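Local coordinates for 5'-Methylthioadenosine Nucleosidase (Arabidopsis thaliana, PDB 3LGS), which is a nucleosidase of the phosphorylase superfamily, built round a mixed beta-sheet, with a pocket that holds adenine or S-adenosyl-L-homocysteine, at residues Val223-Asp228 with Glu235-Asn240; Lys123-Gly128 with Asp195-Asp200; Asp200-Ala205 with Phe219-Thr224; Phe31-Gln36 with Ile112-Cys117. All coordinates share one frame; numbering follows the deposited sequence. Where two conformers were deposited one is given.

Interaction 1. Residues Val223-Asp228 with Glu235-Asn240. With SAH (S-adenosyl-L-homocysteine), chain E; ADE (adenine), chain F.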
# COMPACT_ATOMS: atom_id res chain seq x y z
N VAL A 223 -15.59 6.50 15.57
CA VAL A 223 -16.66 6.61 14.57
C VAL A 223 -17.07 8.05 14.27
O VAL A 223 -17.59 8.75 15.16
CB VAL A 223 -17.93 5.82 15.05
CG1 VAL A 223 -19.01 5.83 13.98
CG2 VAL A 223 -17.58 4.41 15.41
N THR A 224 -16.85 8.49 13.03
CA THR A 224 -17.23 9.86 12.62
C THR A 224 -18.56 9.93 11.87
O THR A 224 -19.16 11.01 11.77
CB THR A 224 -16.13 10.57 11.77
OG1 THR A 224 -15.74 9.75 10.67
CG2 THR A 224 -14.91 10.92 12.59
N ASP A 225 -18.98 8.79 11.33
CA ASP A 225 -20.18 8.73 10.48
C ASP A 225 -20.76 7.33 10.43
O ASP A 225 -20.01 6.33 10.50
CB ASP A 225 -19.83 9.13 9.05
CG ASP A 225 -18.67 8.33 8.50
OD1 ASP A 225 -18.92 7.28 7.86
OD2 ASP A 225 -17.52 8.72 8.74
N LEU A 226 -22.08 7.27 10.28
CA LEU A 226 -22.81 6.00 10.17
C LEU A 226 -23.04 5.61 8.71
O LEU A 226 -23.79 6.28 7.96
CB LEU A 226 -24.12 6.05 10.98
CG LEU A 226 -23.92 6.41 12.47
CD1 LEU A 226 -25.25 6.68 13.22
CD2 LEU A 226 -23.11 5.31 13.18
N VAL A 227 -22.38 4.52 8.32
CA VAL A 227 -22.41 4.06 6.95
C VAL A 227 -23.83 3.63 6.57
O VAL A 227 -24.22 3.70 5.40
CB VAL A 227 -21.35 2.94 6.68
CG1 VAL A 227 -21.50 2.37 5.28
CG2 VAL A 227 -19.94 3.48 6.89
N ASP A 228 -24.59 3.21 7.58
CA ASP A 228 -26.01 2.87 7.42
C ASP A 228 -26.97 3.93 8.01
O ASP A 228 -28.13 3.67 8.28
CB ASP A 228 -26.28 1.47 7.99
CG ASP A 228 -25.90 1.34 9.45
OD1 ASP A 228 -25.32 2.27 10.03
OD2 ASP A 228 -26.19 0.28 10.04
N GLU A 235 -19.74 14.31 3.84
CA GLU A 235 -20.38 15.34 4.65
C GLU A 235 -20.37 15.05 6.17
O GLU A 235 -19.92 15.89 6.94
CB GLU A 235 -21.81 15.63 4.12
CG GLU A 235 -22.65 16.50 5.03
CD GLU A 235 -23.84 17.12 4.34
OE1 GLU A 235 -24.23 16.67 3.24
OE2 GLU A 235 -24.38 18.09 4.92
N GLU A 236 -20.85 13.89 6.58
CA GLU A 236 -20.89 13.55 8.02
C GLU A 236 -19.50 13.42 8.66
O GLU A 236 -19.28 13.83 9.80
CB GLU A 236 -21.69 12.27 8.27
CG GLU A 236 -21.96 12.03 9.76
CD GLU A 236 -23.07 11.03 10.00
OE1 GLU A 236 -23.04 9.95 9.40
OE2 GLU A 236 -23.98 11.34 10.78
N PHE A 237 -18.58 12.83 7.92
CA PHE A 237 -17.22 12.67 8.35
C PHE A 237 -16.60 14.04 8.65
O PHE A 237 -16.06 14.24 9.74
CB PHE A 237 -16.45 11.86 7.27
CG PHE A 237 -14.95 12.01 7.31
CD1 PHE A 237 -14.20 11.47 8.35
CD2 PHE A 237 -14.29 12.64 6.27
CE1 PHE A 237 -12.82 11.59 8.37
CE2 PHE A 237 -12.89 12.76 6.27
CZ PHE A 237 -12.17 12.25 7.33
N LEU A 238 -16.72 14.98 7.72
CA LEU A 238 -16.12 16.31 7.88
C LEU A 238 -16.78 17.09 9.03
O LEU A 238 -16.11 17.79 9.80
CB LEU A 238 -16.17 17.10 6.57
CG LEU A 238 -15.36 16.56 5.39
CD1 LEU A 238 -15.74 17.26 4.08
CD2 LEU A 238 -13.85 16.65 5.65
N GLN A 239 -18.09 16.91 9.16
CA GLN A 239 -18.89 17.54 10.20
C GLN A 239 -18.45 17.11 11.60
O GLN A 239 -18.41 17.94 12.52
CB GLN A 239 -20.36 17.22 9.96
CG GLN A 239 -21.40 17.95 10.81
CD GLN A 239 -22.79 17.31 10.66
OE1 GLN A 239 -23.36 17.27 9.56
NE2 GLN A 239 -23.32 16.78 11.76
N ASN A 240 -18.10 15.83 11.77
CA ASN A 240 -17.85 15.28 13.11
C ASN A 240 -16.38 15.11 13.46
O ASN A 240 -16.05 14.81 14.62
CB ASN A 240 -18.60 13.95 13.30
CG ASN A 240 -20.10 14.13 13.38
OD1 ASN A 240 -20.60 15.07 14.01
ND2 ASN A 240 -20.85 13.21 12.77
C4' SAH E . -10.06 9.17 7.38
O4' SAH E . -10.91 8.60 8.38
C3' SAH E . -9.73 8.05 6.40
O3' SAH E . -8.31 7.89 6.30
C2' SAH E . -10.38 6.79 6.95
O2' SAH E . -9.36 5.91 7.46
C1' SAH E . -11.27 7.24 8.10
N9 SAH E . -12.73 7.08 7.81
C8 SAH E . -13.72 7.76 8.42
N7 SAH E . -14.94 7.39 7.96
C5 SAH E . -14.75 6.44 7.03
C6 SAH E . -15.63 5.62 6.14
N6 SAH E . -16.98 5.75 6.14
N1 SAH E . -15.02 4.75 5.31
C2 SAH E . -13.69 4.62 5.28
N3 SAH E . -12.84 5.33 6.06
C4 SAH E . -13.30 6.24 6.94
N9 ADE F . -13.06 7.04 7.73
C8 ADE F . -14.11 7.66 8.35
N7 ADE F . -15.28 7.27 7.91
C5 ADE F . -14.98 6.34 6.94
C6 ADE F . -15.79 5.56 6.09
N6 ADE F . -17.13 5.61 6.08
N1 ADE F . -15.16 4.73 5.22
C2 ADE F . -13.83 4.70 5.22
N3 ADE F . -12.97 5.38 5.98
C4 ADE F . -13.62 6.19 6.82
O HOH W 1 -25.24 9.07 8.71
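T224 of strand 217-224 comes up against F237 of helix 233-259 with their CA atoms 5.1 Å apart, and at D225 the chain turns a corner. Two polar side chains of the helix grip the backbone here. N240 gives an ND2 hydrogen to T224 O at 2.9 Å; the bond is fairly straight, 162° at the hydrogen, and the oxygen lies in the plane of the amide. One helical turn earlier the extended chain of E236 brings OE1 to L226 N at 3.0 Å, with the N-H meeting the carboxylate from above its plane. Nearer the pocket, T224 and F237 lie side by side, and OG1 of T224 sits at the edge of the ring, 3.3 Å from F237 CD1. This hydroxyl also donates to D225 OD2 at 2.8 Å, on the anti side of the carboxylate, a bond that should restrain its rotation. With CG of D225 placed between its backbone N and carbonyl carbon (chi1 54°), the carboxylate turns to the purine: OD2 is 2.8 Å from adenine N7, and OD1 is 3.0 Å from adenine N6. F237 CE1 approaches SAH O4' at 3.5 Å, bringing the helix to the sugar as well. Around this corner, T116 of strand 110-119 touches both T224 and F237, V244 further along the helix packs on T224, and I145 of the second subunit lies against F237.

Interaction 2. Residues Lys123-Gly128 with Asp195-Asp200. With SAH (S-adenosyl-L-homocysteine), chain E; ADE (adenine), chain F.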
# COMPACT_ATOMS: atom_id res chain seq x y z
N LYS A 123 -24.74 -2.58 13.90
CA LYS A 123 -23.73 -3.39 14.59
C LYS A 123 -23.40 -2.82 15.96
O LYS A 123 -22.49 -3.29 16.64
CB LYS A 123 -22.49 -3.55 13.71
CG LYS A 123 -22.69 -4.40 12.45
CD LYS A 123 -23.04 -5.86 12.77
CE LYS A 123 -21.92 -6.58 13.53
NZ LYS A 123 -22.19 -8.04 13.73
N GLY A 124 -24.16 -1.80 16.37
CA GLY A 124 -24.02 -1.20 17.69
C GLY A 124 -23.10 -0.00 17.74
O GLY A 124 -22.78 0.50 18.82
N ALA A 125 -22.66 0.47 16.57
CA ALA A 125 -21.76 1.63 16.54
C ALA A 125 -22.53 2.95 16.64
O ALA A 125 -23.59 3.10 16.04
CB ALA A 125 -20.88 1.62 15.27
N ASN A 126 -21.99 3.89 17.41
CA ASN A 126 -22.54 5.24 17.48
C ASN A 126 -21.43 6.26 17.20
O ASN A 126 -20.26 6.01 17.49
CB ASN A 126 -23.16 5.53 18.86
CG ASN A 126 -24.37 4.65 19.16
OD1 ASN A 126 -25.37 4.68 18.46
ND2 ASN A 126 -24.27 3.87 20.24
N ILE A 127 -21.80 7.40 16.65
CA ILE A 127 -20.85 8.51 16.45
C ILE A 127 -20.19 8.91 17.77
O ILE A 127 -20.86 9.15 18.76
CB ILE A 127 -21.53 9.70 15.72
CG1 ILE A 127 -21.76 9.32 14.25
CG2 ILE A 127 -20.69 10.97 15.82
CD1 ILE A 127 -22.68 10.22 13.49
N GLY A 128 -18.85 8.94 17.77
CA GLY A 128 -18.07 9.32 18.96
C GLY A 128 -17.55 8.14 19.76
O GLY A 128 -16.66 8.29 20.58
N ASP A 195 -19.15 -9.08 8.12
CA ASP A 195 -19.76 -8.77 9.40
C ASP A 195 -18.96 -7.74 10.18
O ASP A 195 -18.84 -7.83 11.41
CB ASP A 195 -19.94 -10.08 10.22
CG ASP A 195 -20.85 -9.91 11.43
OD1 ASP A 195 -21.97 -9.35 11.28
OD2 ASP A 195 -20.45 -10.36 12.54
N ALA A 196 -18.40 -6.78 9.46
CA ALA A 196 -17.64 -5.69 10.07
C ALA A 196 -18.57 -4.74 10.78
O ALA A 196 -19.71 -4.52 10.33
CB ALA A 196 -16.83 -4.92 9.02
N THR A 197 -18.08 -4.18 11.88
CA THR A 197 -18.75 -3.11 12.58
C THR A 197 -18.19 -1.77 12.08
O THR A 197 -18.91 -0.77 11.99
CB THR A 197 -18.58 -3.27 14.13
OG1 THR A 197 -19.19 -4.51 14.53
CG2 THR A 197 -19.23 -2.15 14.90
N LEU A 198 -16.91 -1.78 11.73
CA LEU A 198 -16.16 -0.56 11.42
C LEU A 198 -15.55 -0.59 10.01
O LEU A 198 -15.11 -1.63 9.56
CB LEU A 198 -15.05 -0.37 12.45
CG LEU A 198 -15.46 -0.41 13.93
CD1 LEU A 198 -14.25 -0.61 14.85
CD2 LEU A 198 -16.24 0.85 14.36
N LYS A 199 -15.52 0.57 9.35
CA LYS A 199 -14.94 0.75 8.00
C LYS A 199 -13.88 1.88 7.99
O LYS A 199 -14.16 3.01 8.44
CB LYS A 199 -16.07 1.06 7.01
CG LYS A 199 -15.66 1.25 5.56
CD LYS A 199 -16.86 1.55 4.69
CE LYS A 199 -16.46 1.74 3.23
NZ LYS A 199 -15.60 2.97 3.02
N ASP A 200 -12.68 1.60 7.49
CA ASP A 200 -11.62 2.61 7.49
C ASP A 200 -10.79 2.53 6.21
O ASP A 200 -11.16 1.81 5.28
CB ASP A 200 -10.76 2.49 8.75
CG ASP A 200 -9.66 1.47 8.61
OD1 ASP A 200 -9.86 0.46 7.88
OD2 ASP A 200 -8.58 1.70 9.21
C4' SAH E . -10.06 9.17 7.38
O4' SAH E . -10.91 8.60 8.38
C3' SAH E . -9.73 8.05 6.40
O3' SAH E . -8.31 7.89 6.30
C2' SAH E . -10.38 6.79 6.95
O2' SAH E . -9.36 5.91 7.46
C1' SAH E . -11.27 7.24 8.10
N9 SAH E . -12.73 7.08 7.81
C8 SAH E . -13.72 7.76 8.42
N7 SAH E . -14.94 7.39 7.96
C5 SAH E . -14.75 6.44 7.03
C6 SAH E . -15.63 5.62 6.14
N6 SAH E . -16.98 5.75 6.14
N1 SAH E . -15.02 4.75 5.31
C2 SAH E . -13.69 4.62 5.28
N3 SAH E . -12.84 5.33 6.06
C4 SAH E . -13.30 6.24 6.94
N9 ADE F . -13.06 7.04 7.73
C8 ADE F . -14.11 7.66 8.35
N7 ADE F . -15.28 7.27 7.91
C5 ADE F . -14.98 6.34 6.94
C6 ADE F . -15.79 5.56 6.09
N6 ADE F . -17.13 5.61 6.08
N1 ADE F . -15.16 4.73 5.22
C2 ADE F . -13.83 4.70 5.22
N3 ADE F . -12.97 5.38 5.98
C4 ADE F . -13.62 6.19 6.82
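A salt bridge between K123 and D195 and a small apolar patch join the loop between strands 110-119 and 130-138 to the Schellman motif that ends helix 185-194. D195 is the residue of positive phi that closes this helix, and from it the chain enters strand 198-200 of the central sheet. The lysine does not reach straight across. Bends at chi2 and chi3 (both -63°) fold its chain past A196 and T197, and it crosses the D195 side chain at about a right angle. On the way its CG lies 3.7 Å from A196 O, and its CB and CE pass T197 OG1 at 3.5 and 3.6 Å. Deeper in, the contact becomes apolar: A125 CB meets T197 CG2 at 4.1 Å, and F131 of strand 130-138 touches both residues. Backbone bonds from T197 to F120 and R174 tie this turn to its surroundings. Two residues further on, the strand delivers K199 to the pocket, where NZ stands 2.9 Å from adenine N1 and is hydrogen-bonded to S180 O and D182 O. At the solvent-facing end, K123 NZ donates to D195 OD1 at 2.8 Å, on the syn side of the carboxylate but 35° out of its plane.

Interaction 3. Residues Asp200-Ala205 with Phe219-Thr224. With SAH (S-adenosyl-L-homocysteine), chain E; ADE (adenine), chain F.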
# COMPACT_ATOMS: atom_id res chain seq x y z
N ASP A 200 -12.68 1.60 7.49
CA ASP A 200 -11.62 2.61 7.49
C ASP A 200 -10.79 2.53 6.21
O ASP A 200 -11.16 1.81 5.28
CB ASP A 200 -10.76 2.49 8.75
CG ASP A 200 -9.66 1.47 8.61
OD1 ASP A 200 -9.86 0.46 7.88
OD2 ASP A 200 -8.58 1.70 9.21
N MET A 201 -9.67 3.26 6.17
CA MET A 201 -8.83 3.31 4.97
C MET A 201 -7.36 2.84 5.08
O MET A 201 -6.61 2.97 4.10
CB MET A 201 -8.90 4.71 4.35
CG MET A 201 -10.30 5.09 3.83
SD MET A 201 -10.47 6.85 3.41
CE MET A 201 -9.32 6.94 2.04
N GLU A 202 -6.94 2.28 6.22
CA GLU A 202 -5.54 1.86 6.40
C GLU A 202 -5.37 0.58 7.23
O GLU A 202 -4.40 -0.16 7.05
CB GLU A 202 -4.70 3.00 7.01
CG GLU A 202 -4.87 3.24 8.52
CD GLU A 202 -5.70 4.47 8.84
OE1 GLU A 202 -6.24 5.09 7.91
OE2 GLU A 202 -5.82 4.83 10.04
N GLY A 203 -6.29 0.36 8.16
CA GLY A 203 -6.16 -0.69 9.17
C GLY A 203 -5.57 -2.03 8.78
O GLY A 203 -4.63 -2.51 9.41
N ALA A 204 -6.15 -2.66 7.75
CA ALA A 204 -5.70 -3.99 7.35
C ALA A 204 -4.28 -3.97 6.79
O ALA A 204 -3.56 -4.97 6.87
CB ALA A 204 -6.66 -4.59 6.37
N ALA A 205 -3.86 -2.82 6.27
CA ALA A 205 -2.52 -2.67 5.68
C ALA A 205 -1.47 -2.47 6.76
O ALA A 205 -0.36 -2.97 6.63
CB ALA A 205 -2.47 -1.53 4.68
N PHE A 219 -5.72 -1.44 17.54
CA PHE A 219 -6.36 -0.41 16.75
C PHE A 219 -7.38 0.38 17.59
O PHE A 219 -8.22 -0.21 18.28
CB PHE A 219 -7.10 -1.03 15.56
CG PHE A 219 -6.23 -1.83 14.65
CD1 PHE A 219 -5.91 -3.14 14.95
CD2 PHE A 219 -5.78 -1.28 13.46
CE1 PHE A 219 -5.12 -3.88 14.09
CE2 PHE A 219 -5.00 -2.01 12.58
CZ PHE A 219 -4.66 -3.32 12.90
N LEU A 220 -7.29 1.70 17.51
CA LEU A 220 -8.31 2.57 18.11
C LEU A 220 -8.94 3.31 16.97
O LEU A 220 -8.27 4.12 16.30
CB LEU A 220 -7.68 3.56 19.10
CG LEU A 220 -6.87 2.95 20.25
CD1 LEU A 220 -6.23 4.06 21.06
CD2 LEU A 220 -7.74 2.08 21.12
N LYS A 221 -10.22 3.03 16.76
CA LYS A 221 -11.01 3.55 15.65
C LYS A 221 -12.25 4.29 16.19
O LYS A 221 -13.12 3.72 16.85
CB LYS A 221 -11.43 2.38 14.72
CG LYS A 221 -10.25 1.58 14.12
CD LYS A 221 -9.50 2.45 13.11
CE LYS A 221 -8.23 1.82 12.59
NZ LYS A 221 -7.62 2.70 11.54
N ALA A 222 -12.30 5.58 15.90
CA ALA A 222 -13.32 6.47 16.43
C ALA A 222 -14.31 6.79 15.32
O ALA A 222 -13.92 7.26 14.25
CB ALA A 222 -12.66 7.73 16.95
N VAL A 223 -15.59 6.50 15.57
CA VAL A 223 -16.66 6.61 14.57
C VAL A 223 -17.07 8.05 14.27
O VAL A 223 -17.59 8.75 15.16
CB VAL A 223 -17.93 5.82 15.05
CG1 VAL A 223 -19.01 5.83 13.98
CG2 VAL A 223 -17.58 4.41 15.41
N THR A 224 -16.85 8.49 13.03
CA THR A 224 -17.23 9.86 12.62
C THR A 224 -18.56 9.93 11.87
O THR A 224 -19.16 11.01 11.77
CB THR A 224 -16.13 10.57 11.77
OG1 THR A 224 -15.74 9.75 10.67
CG2 THR A 224 -14.91 10.92 12.59
C4' SAH E . -10.06 9.17 7.38
O4' SAH E . -10.91 8.60 8.38
C3' SAH E . -9.73 8.05 6.40
O3' SAH E . -8.31 7.89 6.30
C2' SAH E . -10.38 6.79 6.95
O2' SAH E . -9.36 5.91 7.46
C1' SAH E . -11.27 7.24 8.10
N9 SAH E . -12.73 7.08 7.81
C8 SAH E . -13.72 7.76 8.42
N7 SAH E . -14.94 7.39 7.96
C5 SAH E . -14.75 6.44 7.03
C6 SAH E . -15.63 5.62 6.14
N6 SAH E . -16.98 5.75 6.14
N1 SAH E . -15.02 4.75 5.31
C2 SAH E . -13.69 4.62 5.28
N3 SAH E . -12.84 5.33 6.06
C4 SAH E . -13.30 6.24 6.94
N9 ADE F . -13.06 7.04 7.73
C8 ADE F . -14.11 7.66 8.35
N7 ADE F . -15.28 7.27 7.91
C5 ADE F . -14.98 6.34 6.94
C6 ADE F . -15.79 5.56 6.09
N6 ADE F . -17.13 5.61 6.08
N1 ADE F . -15.16 4.73 5.22
C2 ADE F . -13.83 4.70 5.22
N3 ADE F . -12.97 5.38 5.98
C4 ADE F . -13.62 6.19 6.82
O HOH W 2 -8.54 5.33 10.75
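Charge pairing dominates the meeting of K221 with D200. K221 NZ donates to D200 OD2 at 2.7 Å, reaching the anti side of the carboxylate, and the two side chains cross at about a right angle. E202 OE2 adds a longer salt bridge to the same NZ at 3.2 Å, but E202 was modelled in two conformers, so this arm of the network is less certain. Among the hydrogen bonds, G203 N reaches D200 OD2 at 2.9 Å from the syn side, an Asx motif just where helix 203-212 begins, with E202 as its N-cap residue. D200 OD2 is thus held by two firm donors, while OD1 accepts from T177 OG1; a water and N113 OD1 also accept from K221 NZ. A further backbone donor serves the ligand: M201 N binds SAH O2' at 3.0 Å. Non-bonded contacts are slighter: G203 O meets the F219 ring at its edge, near its plane, 3.2 Å from CE2, and M201 SD lies 3.3 Å from SAH C3'. With every touching residue buried, the ammonium group of K221 is probably balanced chiefly by D200, and the same cluster ties the helix start and the ribose-binding turn to strand 217-224.

Interaction 4. Residues Phe31-Gln36 with Ile112-Cys117. With SAH (S-adenosyl-L-homocysteine), chain E; ADE (adenine), chain F.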
# COMPACT_ATOMS: atom_id res chain seq x y z
N PHE A 31 2.60 5.07 17.43
CA PHE A 31 1.28 5.41 16.87
C PHE A 31 1.39 5.68 15.38
O PHE A 31 2.24 6.43 14.93
CB PHE A 31 0.70 6.68 17.51
CG PHE A 31 0.03 6.44 18.83
CD1 PHE A 31 0.75 6.53 20.02
CD2 PHE A 31 -1.32 6.15 18.89
CE1 PHE A 31 0.12 6.32 21.24
CE2 PHE A 31 -1.96 5.94 20.11
CZ PHE A 31 -1.24 6.03 21.29
N VAL A 32 0.50 5.05 14.62
CA VAL A 32 0.39 5.31 13.21
C VAL A 32 -0.93 6.04 13.00
O VAL A 32 -1.99 5.45 13.13
CB VAL A 32 0.45 4.00 12.39
CG1 VAL A 32 0.25 4.29 10.89
CG2 VAL A 32 1.80 3.28 12.60
N ILE A 33 -0.86 7.33 12.67
CA ILE A 33 -2.06 8.14 12.53
C ILE A 33 -2.10 8.80 11.14
O ILE A 33 -1.16 9.50 10.77
CB ILE A 33 -2.18 9.19 13.68
CG1 ILE A 33 -2.16 8.50 15.06
CG2 ILE A 33 -3.44 10.08 13.49
CD1 ILE A 33 -2.10 9.48 16.25
N ALA A 34 -3.17 8.58 10.39
CA ALA A 34 -3.23 9.01 8.97
C ALA A 34 -3.37 10.53 8.72
O ALA A 34 -2.89 11.03 7.71
CB ALA A 34 -4.31 8.27 8.23
N MET A 35 -4.03 11.23 9.64
CA MET A 35 -4.25 12.68 9.53
C MET A 35 -3.54 13.50 10.60
O MET A 35 -3.65 13.20 11.78
CB MET A 35 -5.75 12.99 9.56
CG MET A 35 -6.55 12.19 8.52
SD MET A 35 -8.29 12.61 8.57
CE MET A 35 -8.35 14.04 7.54
N GLN A 36 -2.82 14.55 10.21
CA GLN A 36 -2.06 15.35 11.19
C GLN A 36 -2.92 15.95 12.30
O GLN A 36 -2.50 15.95 13.46
CB GLN A 36 -1.22 16.45 10.52
CG GLN A 36 0.15 16.63 11.20
CD GLN A 36 1.16 17.43 10.37
OE1 GLN A 36 1.51 17.05 9.24
NE2 GLN A 36 1.62 18.54 10.93
N ILE A 112 0.20 1.21 17.78
CA ILE A 112 -1.21 1.53 17.85
C ILE A 112 -1.60 2.33 16.62
O ILE A 112 -1.01 3.37 16.34
CB ILE A 112 -1.61 2.29 19.12
CG1 ILE A 112 -1.20 1.50 20.36
CG2 ILE A 112 -3.12 2.58 19.09
CD1 ILE A 112 -1.07 2.35 21.63
N ASN A 113 -2.57 1.79 15.89
CA ASN A 113 -3.15 2.49 14.75
C ASN A 113 -4.43 3.17 15.23
O ASN A 113 -5.46 2.51 15.45
CB ASN A 113 -3.41 1.52 13.59
CG ASN A 113 -4.09 2.17 12.42
OD1 ASN A 113 -4.97 1.58 11.80
ND2 ASN A 113 -3.71 3.42 12.13
N ALA A 114 -4.32 4.48 15.42
CA ALA A 114 -5.41 5.34 15.89
C ALA A 114 -5.92 6.21 14.76
O ALA A 114 -5.14 6.83 14.03
CB ALA A 114 -4.96 6.19 17.06
N GLY A 115 -7.24 6.25 14.60
CA GLY A 115 -7.83 7.00 13.50
C GLY A 115 -9.32 7.05 13.60
O GLY A 115 -9.92 6.62 14.60
N THR A 116 -9.92 7.62 12.57
CA THR A 116 -11.36 7.73 12.47
C THR A 116 -11.85 6.65 11.52
O THR A 116 -11.06 6.06 10.78
CB THR A 116 -11.78 9.12 11.95
OG1 THR A 116 -10.94 9.51 10.86
CG2 THR A 116 -11.70 10.15 13.08
N CYS A 117 -13.15 6.39 11.55
CA CYS A 117 -13.73 5.30 10.81
C CYS A 117 -15.22 5.56 10.68
O CYS A 117 -15.78 6.39 11.39
CB CYS A 117 -13.49 3.98 11.55
SG CYS A 117 -14.48 3.76 13.05
C4' SAH E . -10.06 9.17 7.38
O4' SAH E . -10.91 8.60 8.38
C3' SAH E . -9.73 8.05 6.40
O3' SAH E . -8.31 7.89 6.30
C2' SAH E . -10.38 6.79 6.95
O2' SAH E . -9.36 5.91 7.46
C1' SAH E . -11.27 7.24 8.10
N9 SAH E . -12.73 7.08 7.81
C8 SAH E . -13.72 7.76 8.42
N7 SAH E . -14.94 7.39 7.96
C5 SAH E . -14.75 6.44 7.03
C6 SAH E . -15.63 5.62 6.14
N6 SAH E . -16.98 5.75 6.14
N1 SAH E . -15.02 4.75 5.31
C2 SAH E . -13.69 4.62 5.28
N3 SAH E . -12.84 5.33 6.06
C4 SAH E . -13.30 6.24 6.94
N9 ADE F . -13.06 7.04 7.73
C8 ADE F . -14.11 7.66 8.35
N7 ADE F . -15.28 7.27 7.91
C5 ADE F . -14.98 6.34 6.94
C6 ADE F . -15.79 5.56 6.09
N6 ADE F . -17.13 5.61 6.08
N1 ADE F . -15.16 4.73 5.22
C2 ADE F . -13.83 4.70 5.22
N3 ADE F . -12.97 5.38 5.98
C4 ADE F . -13.62 6.19 6.82
O HOH W 3 -5.15 7.23 11.24
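F31 and I112 pair as neighbours in two parallel strands, 28-32 and 110-119, of the central sheet of this phosphorylase-superfamily fold. Their side chains lie side by side on one face and fit by shape. CB of I112 sits under the flat of the F31 ring, a CH-pi contact 4.2 Å from the centroid and 28° off the normal, while I112 CD1 fills in beneath the far end of the ring, 3.7 Å from F31 CZ. The next bump is the methyl of A114, which enters the notch between two neighbours: its CB is 4.1 Å from F31 CD2, at the ring edge, and 4.1 Å from I33 CG1. L42 of helix 36-46, and A252 and I256 of helix 233-259, also pack on F31. Beneath this apolar layer the strands are joined by a bond from V32 N to I112 O at 2.8 Å, 161° at the hydrogen. The return bond, A114 N to V32 O, is weak, and the same oxygen takes a second donor: with CG anti to its backbone N (chi1 176°), N113 brings ND2 to V32 O at 2.8 Å, the oxygen lying in the amide plane. Beyond I33 the two chains separate, and a water lies between them, donating to A114 O; its very short approach to A34 N is doubtful. Strand 110-119 runs on to the pocket, where M35, from the loop before helix 36-46, places its SD near the sugar, 4.0 Å from SAH C4', and where T116 OG1 stands 2.6 Å from SAH O4'.

Overall arrangement
The four contacts illustrate how one sheet carries both a hydrophobic core and a polar pocket. Interactions 3 and 4, centred 7 Å apart near the middle of the chain, lie on neighbouring strands 217-224 and 110-119, yet one is a buried charge cluster and the other parallel strand pairing with ring and aliphatic packing on one face. Interaction 1 takes up strand 217-224 where interaction 3 leaves it, sharing V223 and T224, and exchanges the charge cluster for hydrogen bonds between helix side chains and the backbone. Interactions 1 and 2 lie further out; the salt bridge of interaction 2 involves an exposed residue, and D200 links it to interaction 3. All four reach SAH and adenine.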